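Local coordinates for possible galactose mutarotase (Streptomyces platensis subsp. rosaceus, PDB 4RNL), which is of unknown function but belongs to the aldose 1-epimerase family and probably interconverts the alpha and beta anomers of a sugar such as galactose, at residues Gly58-Gly63 with Ser266-Ala271; Tyr184-Gly189 with Gly193-His198; Phe229-Ala234 with Gly239-Asn244. All coordinates share one frame; numbering follows the deposited sequence.

Contact 1. Residues Gly58-Gly63 with Ser266-Ala271; sequences GQLALG and SGRALA
The backbones at Gly-58, Leu-60 and Arg-268 stay well apart, with CA of Leu-60 9.8 Å from CA of Arg-268, and the side chains of Leu-60 and Arg-268 span the gap. Both methyls of Leu-60 touch the aliphatic part of the arginine: CD2 lies 3.7 Å from Arg-268 CD. The same CD2 sits over one face of the guanidinium, offset toward its rim. Arg-268 gets there because its chain is extended from CG to NE (chi2 -162°, chi3 -172°). Its NH2 ends 3.5 Å from Gly-58 N, a meeting of two donors and not a bond. The absence of a side chain at Gly-58 matters here, since a CB would run into NH2. The guanidinium is instead gripped by carbonyls: NE bonds to Ala-50 O, NH1 to Leu-187 O and NH2 weakly to Met-56 O. An ST turn, with Arg-268 N bonded to Ser-266 OG at 3.1 Å, leads into the second strand. The contact thus links strand 57-59, outermost in its five-stranded sheet, to the start of strand 268-274 in the nine-stranded sheet. Phe-340 of strand 332-342 and Leu-185 of strand 180-185 also pack on Leu-60.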
loop_
_atom_site.group_PDB
_atom_site.type_symbol
_atom_site.label_atom_id
_atom_site.label_comp_id
_atom_site.label_asym_id
_atom_site.label_seq_id
_atom_site.Cartn_x
_atom_site.Cartn_y
_atom_site.Cartn_z
ATOM N N GLY A 58 5.480 -20.184 1.399
ATOM C CA GLY A 58 5.523 -19.535 2.700
ATOM C C GLY A 58 4.740 -18.237 2.689
ATOM O O GLY A 58 4.656 -17.572 1.650
ATOM N N GLN A 59 4.162 -17.876 3.834
ATOM C CA GLN A 59 3.318 -16.672 3.932
ATOM C C GLN A 59 4.206 -15.480 4.238
ATOM O O GLN A 59 5.003 -15.531 5.181
ATOM C CB GLN A 59 2.273 -16.852 5.039
ATOM C CG GLN A 59 1.011 -15.995 4.857
ATOM C CD GLN A 59 1.285 -14.510 5.039
ATOM O OE1 GLN A 59 0.951 -13.694 4.174
ATOM N NE2 GLN A 59 1.901 -14.153 6.168
ATOM N N LEU A 60 4.069 -14.412 3.451
ATOM C CA LEU A 60 5.030 -13.313 3.477
ATOM C C LEU A 60 4.484 -11.990 4.010
ATOM O O LEU A 60 5.255 -11.114 4.399
ATOM C CB LEU A 60 5.583 -13.065 2.063
ATOM C CG LEU A 60 6.000 -14.304 1.251
ATOM C CD1 LEU A 60 6.534 -13.877 -0.115
ATOM C CD2 LEU A 60 7.054 -15.112 1.998
ATOM N N ALA A 61 3.168 -11.812 4.006
ATOM C CA ALA A 61 2.624 -10.492 4.371
ATOM C C ALA A 61 2.402 -10.345 5.880
ATOM O O ALA A 61 1.968 -11.289 6.533
ATOM C CB ALA A 61 1.325 -10.225 3.611
ATOM N N LEU A 62 2.703 -9.170 6.440
ATOM C CA LEU A 62 2.341 -8.919 7.832
ATOM C C LEU A 62 0.826 -8.817 7.901
ATOM O O LEU A 62 0.199 -8.136 7.087
ATOM C CB LEU A 62 2.974 -7.625 8.366
ATOM C CG LEU A 62 4.503 -7.536 8.381
ATOM C CD1 LEU A 62 4.955 -6.356 9.236
ATOM C CD2 LEU A 62 5.142 -8.836 8.868
ATOM N N GLY A 63 0.222 -9.504 8.858
ATOM C CA GLY A 63 -1.224 -9.486 8.955
ATOM C C GLY A 63 -1.709 -10.275 10.152
ATOM O O GLY A 63 -0.927 -10.638 11.033
ATOM N N SER A 266 16.058 -17.139 1.885
ATOM C CA SER A 266 15.027 -17.979 1.279
ATOM C C SER A 266 15.161 -17.965 -0.230
ATOM O O SER A 266 14.697 -18.882 -0.925
ATOM C CB SER A 266 13.641 -17.451 1.637
ATOM O OG SER A 266 13.392 -16.208 0.991
ATOM N N GLY A 267 15.795 -16.915 -0.736
ATOM C CA GLY A 267 15.900 -16.719 -2.170
ATOM C C GLY A 267 14.701 -16.066 -2.832
ATOM O O GLY A 267 14.706 -15.903 -4.055
ATOM N N ARG A 268 13.686 -15.679 -2.059
ATOM C CA ARG A 268 12.509 -15.029 -2.641
ATOM C C ARG A 268 12.832 -13.616 -3.109
ATOM O O ARG A 268 13.535 -12.869 -2.427
ATOM C CB ARG A 268 11.339 -14.988 -1.648
ATOM C CG ARG A 268 10.776 -16.372 -1.315
ATOM C CD ARG A 268 9.377 -16.279 -0.690
ATOM N NE ARG A 268 8.914 -17.586 -0.207
ATOM C CZ ARG A 268 9.295 -18.139 0.940
ATOM N NH1 ARG A 268 10.145 -17.500 1.740
ATOM N NH2 ARG A 268 8.830 -19.328 1.292
ATOM N N ALA A 269 12.318 -13.264 -4.282
ATOM C CA ALA A 269 12.552 -11.946 -4.865
ATOM C C ALA A 269 11.235 -11.310 -5.259
ATOM O O ALA A 269 10.315 -11.997 -5.705
ATOM C CB ALA A 269 13.454 -12.061 -6.085
ATOM N N LEU A 270 11.161 -9.991 -5.103
ATOM C CA LEU A 270 10.015 -9.208 -5.550
ATOM C C LEU A 270 10.483 -8.115 -6.488
ATOM O O LEU A 270 11.448 -7.405 -6.186
ATOM C CB LEU A 270 9.335 -8.544 -4.356
ATOM C CG LEU A 270 8.289 -7.469 -4.667
ATOM C CD1 LEU A 270 7.035 -8.097 -5.277
ATOM C CD2 LEU A 270 7.947 -6.718 -3.400
ATOM N N ALA A 271 9.807 -8.000 -7.626
ATOM C CA ALA A 271 9.968 -6.851 -8.512
ATOM C C ALA A 271 8.659 -6.085 -8.475
ATOM O O ALA A 271 7.596 -6.636 -8.793
ATOM C CB ALA A 271 10.288 -7.304 -9.935
#

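Contact 2. Residues Tyr184-Gly189 with Gly193-His198; sequences YLNLGG and GSAAGH
The imidazole of His-198 meets Leu-187 N at its edge, near the ring plane, and carries Ala-195 CB over the centre of one face. That methyl comes from the ring's own segment and also touches the amide of Asn-186, with Ala-195 CB 3.8 Å from Asn-186 ND2. Asn-186 OD1 lies at the ring edge too, 3.5 Å from His-198 CE1. The amide and the ring stand nearly at right angles, their planes 85° apart. The one hydrogen bond between the segments runs from Leu-187 N to His-198 NE2, 2.9 Å long with an angle of 147° at the hydrogen. Leu-187 CB packs beside it, 3.7 Å from His-198 NE2.

Asn-186 shapes the first segment. Its CG is anti to the backbone N (chi1 -173°), which lets OD1 accept from Gly-188 N at 2.9 Å in the carbonyl plane. This is an Asx turn, overlaid on the type I turn from Asn-186 to Gly-189. ND2 is bonded to Ala-303 O; Gly-193 O is close, but the angle is poor. A leucine in place of Asn-186 would probably leave Gly-188 N and Ala-303 O without their partners and disturb the turn that presents Leu-187 N to the ring.

NE2 accepts a backbone N-H here, which is consistent with a neutral His-198 carrying its proton on ND1. The ring serves as a buried acceptor between the end of strand 180-185 and the loop that leads to strand 199-202.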
loop_
_atom_site.group_PDB
_atom_site.type_symbol
_atom_site.label_atom_id
_atom_site.label_comp_id
_atom_site.label_asym_id
_atom_site.label_seq_id
_atom_site.Cartn_x
_atom_site.Cartn_y
_atom_site.Cartn_z
ATOM N N TYR A 184 2.852 -4.870 3.940
ATOM C CA TYR A 184 4.237 -5.020 4.381
ATOM C C TYR A 184 4.648 -6.455 4.075
ATOM O O TYR A 184 3.880 -7.406 4.338
ATOM C CB TYR A 184 4.395 -4.895 5.899
ATOM C CG TYR A 184 3.919 -3.651 6.622
ATOM C CD1 TYR A 184 2.567 -3.324 6.684
ATOM C CD2 TYR A 184 4.820 -2.863 7.333
ATOM C CE1 TYR A 184 2.134 -2.216 7.398
ATOM C CE2 TYR A 184 4.399 -1.762 8.049
ATOM C CZ TYR A 184 3.057 -1.447 8.081
ATOM O OH TYR A 184 2.633 -0.355 8.804
ATOM N N LEU A 185 5.869 -6.629 3.582
ATOM C CA LEU A 185 6.357 -7.954 3.229
ATOM C C LEU A 185 7.623 -8.324 3.992
ATOM O O LEU A 185 8.496 -7.489 4.243
ATOM C CB LEU A 185 6.622 -8.042 1.720
ATOM C CG LEU A 185 5.383 -7.961 0.828
ATOM C CD1 LEU A 185 5.794 -7.735 -0.613
ATOM C CD2 LEU A 185 4.541 -9.231 0.979
ATOM N N ASN A 186 7.703 -9.587 4.388
ATOM C CA ASN A 186 8.968 -10.188 4.790
ATOM C C ASN A 186 9.150 -11.401 3.883
ATOM O O ASN A 186 8.426 -12.394 4.014
ATOM C CB ASN A 186 8.939 -10.606 6.271
ATOM C CG ASN A 186 10.295 -11.087 6.777
ATOM O OD1 ASN A 186 11.013 -11.810 6.077
ATOM N ND2 ASN A 186 10.648 -10.701 7.999
ATOM N N LEU A 187 10.099 -11.315 2.953
ATOM C CA LEU A 187 10.264 -12.351 1.926
ATOM C C LEU A 187 10.793 -13.663 2.504
ATOM O O LEU A 187 10.791 -14.694 1.830
ATOM C CB LEU A 187 11.165 -11.851 0.783
ATOM C CG LEU A 187 10.646 -10.611 0.052
ATOM C CD1 LEU A 187 11.568 -10.187 -1.090
ATOM C CD2 LEU A 187 9.225 -10.876 -0.475
ATOM N N GLY A 188 11.233 -13.626 3.763
ATOM C CA GLY A 188 11.664 -14.830 4.462
ATOM C C GLY A 188 10.532 -15.445 5.268
ATOM O O GLY A 188 10.699 -16.488 5.911
ATOM N N GLY A 189 9.371 -14.799 5.227
ATOM C CA GLY A 189 8.211 -15.224 6.007
ATOM C C GLY A 189 7.891 -14.226 7.108
ATOM O O GLY A 189 8.808 -13.693 7.740
ATOM N N GLY A 193 11.339 -12.921 11.750
ATOM C CA GLY A 193 12.121 -11.916 12.453
ATOM C C GLY A 193 12.268 -10.665 11.611
ATOM O O GLY A 193 11.342 -10.300 10.884
ATOM N N SER A 194 13.420 -10.000 11.707
ATOM C CA SER A 194 13.606 -8.725 11.006
ATOM C C SER A 194 13.718 -8.879 9.493
ATOM O O SER A 194 14.263 -9.867 8.991
ATOM C CB SER A 194 14.839 -7.990 11.538
ATOM O OG SER A 194 15.055 -6.788 10.806
ATOM N N ALA A 195 13.197 -7.893 8.768
ATOM C CA ALA A 195 13.381 -7.841 7.319
ATOM C C ALA A 195 14.508 -6.876 6.934
ATOM O O ALA A 195 14.695 -6.568 5.762
ATOM C CB ALA A 195 12.067 -7.437 6.640
ATOM N N ALA A 196 15.276 -6.405 7.917
ATOM C CA ALA A 196 16.273 -5.360 7.629
ATOM C C ALA A 196 17.460 -5.899 6.828
ATOM O O ALA A 196 18.228 -5.123 6.251
ATOM C CB ALA A 196 16.749 -4.678 8.909
ATOM N N GLY A 197 17.599 -7.228 6.801
ATOM C CA GLY A 197 18.618 -7.881 5.999
ATOM C C GLY A 197 18.255 -8.021 4.526
ATOM O O GLY A 197 19.114 -8.384 3.710
ATOM N N HIS A 198 17.001 -7.739 4.171
ATOM C CA HIS A 198 16.598 -7.777 2.757
ATOM C C HIS A 198 17.392 -6.761 1.945
ATOM O O HIS A 198 17.675 -5.658 2.415
ATOM C CB HIS A 198 15.119 -7.437 2.565
ATOM C CG HIS A 198 14.170 -8.486 3.060
ATOM N ND1 HIS A 198 14.531 -9.453 3.973
ATOM C CD2 HIS A 198 12.868 -8.706 2.770
ATOM C CE1 HIS A 198 13.489 -10.225 4.225
ATOM N NE2 HIS A 198 12.464 -9.789 3.513
#

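Contact 3. Residues Phe229-Ala234 with Gly239-Asn244; sequences FDFRAA and GAYDHN. With PO4 (phosphate ion), chain G.
Phe-229, Phe-231, Tyr-241 and His-243 form an aromatic cluster, and ring contacts carry the whole meeting of the two segments. Two pairs are edge-to-face. Phe-229 points its edge at His-243, with CE1 over the centre of the imidazole and 3.6 Å from His-243 CD2. Phe-231 turns its edge to the face of Tyr-241, CZ to CZ 3.7 Å, with planes at 64°. Phe-229 also lies obliquely against Tyr-241, whose ring edge it meets through CD1. Phe-229 stacks on Tyr-207 as well, and Phe-231 makes a cation-pi contact with Arg-235.

Hydrogen bonds help to hold two of the rings. Asp-242 N donates to His-243 ND1 at 2.9 Å, and Tyr-241 OH is bonded to Arg-228 O and Arg-235 NH2.

Asp-230 and Arg-232 take no part in the ring contacts and pair with each other. Arg-232 grips Asp-230 side-on: NE takes OD1 and NH2 takes OD2, the latter at 2.8 Å. OD1 also accepts Arg-232 N, closing an Asx turn. The guanidinium holds a phosphate, probably from the crystallisation liquor, with NH1 2.9 Å from its O3 and NH2 bonded to its O2.

The chemistry is divided: aromatic ring packing joins the segments, while Asp-230 probably offsets the arginine's charge beside the phosphate.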
loop_
_atom_site.group_PDB
_atom_site.type_symbol
_atom_site.label_atom_id
_atom_site.label_comp_id
_atom_site.label_asym_id
_atom_site.label_seq_id
_atom_site.Cartn_x
_atom_site.Cartn_y
_atom_site.Cartn_z
ATOM N N PHE A 229 19.875 7.379 1.991
ATOM C CA PHE A 229 18.706 7.069 1.161
ATOM C C PHE A 229 19.087 6.574 -0.234
ATOM O O PHE A 229 18.227 6.383 -1.091
ATOM C CB PHE A 229 17.777 8.287 1.081
ATOM C CG PHE A 229 17.411 8.833 2.431
ATOM C CD1 PHE A 229 16.393 8.246 3.176
ATOM C CD2 PHE A 229 18.106 9.905 2.974
ATOM C CE1 PHE A 229 16.057 8.737 4.430
ATOM C CE2 PHE A 229 17.780 10.406 4.232
ATOM C CZ PHE A 229 16.755 9.819 4.961
ATOM N N ASP A 230 20.378 6.355 -0.458
ATOM C CA ASP A 230 20.838 5.858 -1.755
ATOM C C ASP A 230 20.622 4.347 -1.881
ATOM O O ASP A 230 21.356 3.552 -1.280
ATOM C CB ASP A 230 22.318 6.210 -1.980
ATOM C CG ASP A 230 22.765 6.015 -3.425
ATOM O OD1 ASP A 230 21.993 5.438 -4.225
ATOM O OD2 ASP A 230 23.903 6.431 -3.768
ATOM N N PHE A 231 19.607 3.966 -2.656
ATOM C CA PHE A 231 19.309 2.560 -2.966
ATOM C C PHE A 231 19.445 2.309 -4.462
ATOM O O PHE A 231 18.839 1.378 -5.004
ATOM C CB PHE A 231 17.877 2.178 -2.533
ATOM C CG PHE A 231 17.707 1.988 -1.042
ATOM C CD1 PHE A 231 18.016 0.771 -0.443
ATOM C CD2 PHE A 231 17.190 3.010 -0.245
ATOM C CE1 PHE A 231 17.848 0.583 0.930
ATOM C CE2 PHE A 231 17.020 2.833 1.130
ATOM C CZ PHE A 231 17.346 1.615 1.722
ATOM N N ARG A 232 20.232 3.137 -5.144
ATOM C CA ARG A 232 20.357 2.996 -6.591
ATOM C C ARG A 232 21.037 1.675 -6.959
ATOM O O ARG A 232 20.753 1.099 -8.013
ATOM C CB ARG A 232 21.089 4.194 -7.187
ATOM C CG ARG A 232 20.243 5.492 -7.198
ATOM C CD ARG A 232 21.078 6.682 -7.654
ATOM N NE ARG A 232 22.232 6.876 -6.775
ATOM C CZ ARG A 232 23.297 7.613 -7.079
ATOM N NH1 ARG A 232 23.366 8.241 -8.245
ATOM N NH2 ARG A 232 24.296 7.718 -6.216
ATOM N N ALA A 233 21.921 1.205 -6.079
ATOM C CA ALA A 233 22.495 -0.144 -6.170
ATOM C C ALA A 233 21.937 -0.997 -5.036
ATOM O O ALA A 233 21.842 -0.522 -3.902
ATOM C CB ALA A 233 24.015 -0.083 -6.082
ATOM N N ALA A 234 21.575 -2.249 -5.327
ATOM C CA ALA A 234 20.948 -3.117 -4.324
ATOM C C ALA A 234 21.797 -3.215 -3.076
ATOM O O ALA A 234 22.996 -3.427 -3.168
ATOM C CB ALA A 234 20.720 -4.503 -4.892
ATOM N N GLY A 239 18.589 0.152 7.961
ATOM C CA GLY A 239 18.169 1.202 8.877
ATOM C C GLY A 239 16.665 1.388 8.931
ATOM O O GLY A 239 15.914 0.649 8.283
ATOM N N ALA A 240 16.229 2.371 9.717
ATOM C CA ALA A 240 14.821 2.730 9.802
ATOM C C ALA A 240 14.511 3.762 8.721
ATOM O O ALA A 240 15.293 4.696 8.507
ATOM C CB ALA A 240 14.514 3.307 11.176
ATOM N N TYR A 241 13.378 3.586 8.047
ATOM C CA TYR A 241 12.913 4.536 7.041
ATOM C C TYR A 241 11.426 4.789 7.203
ATOM O O TYR A 241 10.671 3.914 7.636
ATOM C CB TYR A 241 13.197 4.017 5.616
ATOM C CG TYR A 241 14.673 3.904 5.310
ATOM C CD1 TYR A 241 15.375 4.989 4.801
ATOM C CD2 TYR A 241 15.362 2.721 5.543
ATOM C CE1 TYR A 241 16.736 4.905 4.534
ATOM C CE2 TYR A 241 16.728 2.618 5.278
ATOM C CZ TYR A 241 17.405 3.718 4.774
ATOM O OH TYR A 241 18.757 3.630 4.505
ATOM N N ASP A 242 11.013 6.003 6.867
ATOM C CA ASP A 242 9.608 6.338 6.701
ATOM C C ASP A 242 9.619 7.530 5.763
ATOM O O ASP A 242 9.324 8.659 6.163
ATOM C CB ASP A 242 8.970 6.697 8.042
ATOM C CG ASP A 242 7.469 6.899 7.939
ATOM O OD1 ASP A 242 6.898 6.630 6.852
ATOM O OD2 ASP A 242 6.857 7.322 8.949
ATOM N N HIS A 243 10.010 7.266 4.519
ATOM C CA HIS A 243 10.369 8.318 3.571
ATOM C C HIS A 243 9.853 8.018 2.181
ATOM O O HIS A 243 9.810 6.859 1.762
ATOM C CB HIS A 243 11.887 8.458 3.507
ATOM C CG HIS A 243 12.491 8.961 4.780
ATOM N ND1 HIS A 243 12.733 8.138 5.858
ATOM C CD2 HIS A 243 12.873 10.202 5.155
ATOM C CE1 HIS A 243 13.262 8.849 6.840
ATOM N NE2 HIS A 243 13.361 10.106 6.437
ATOM N N ASN A 244 9.459 9.076 1.475
ATOM C CA ASN A 244 9.048 8.983 0.086
ATOM C C ASN A 244 10.248 9.156 -0.834
ATOM O O ASN A 244 11.053 10.077 -0.655
ATOM C CB ASN A 244 8.010 10.077 -0.223
ATOM C CG ASN A 244 7.661 10.155 -1.703
ATOM O OD1 ASN A 244 6.879 9.346 -2.213
ATOM N ND2 ASN A 244 8.223 11.147 -2.396
HETATM P P PO4 G . 26.897 9.772 -8.014
HETATM O O1 PO4 G . 27.797 10.981 -8.015
HETATM O O2 PO4 G . 26.619 9.349 -6.595
HETATM O O3 PO4 G . 25.602 10.097 -8.723
HETATM O O4 PO4 G . 27.605 8.635 -8.714
#

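How the contacts relate
From the N terminus, 58-63 comes first, and its partner 266-271 follows only after some 200 residues. Contact 1 therefore closes a long loop that encloses both other contacts. Contact 2 closes a short one, from the end of strand 180-185 to the approach to strand 199-202. Contact 3 follows in series, closing another short loop around strand 235-236. None of them cross. Contacts 1 and 2 touch, with Leu-60 O accepting from Asn-186 N and Leu-185 packing on Leu-270, so three sheets meet there. Contact 3 stands apart, its centre about 15 Å from that of contact 2, but both reach the seven-stranded sheet.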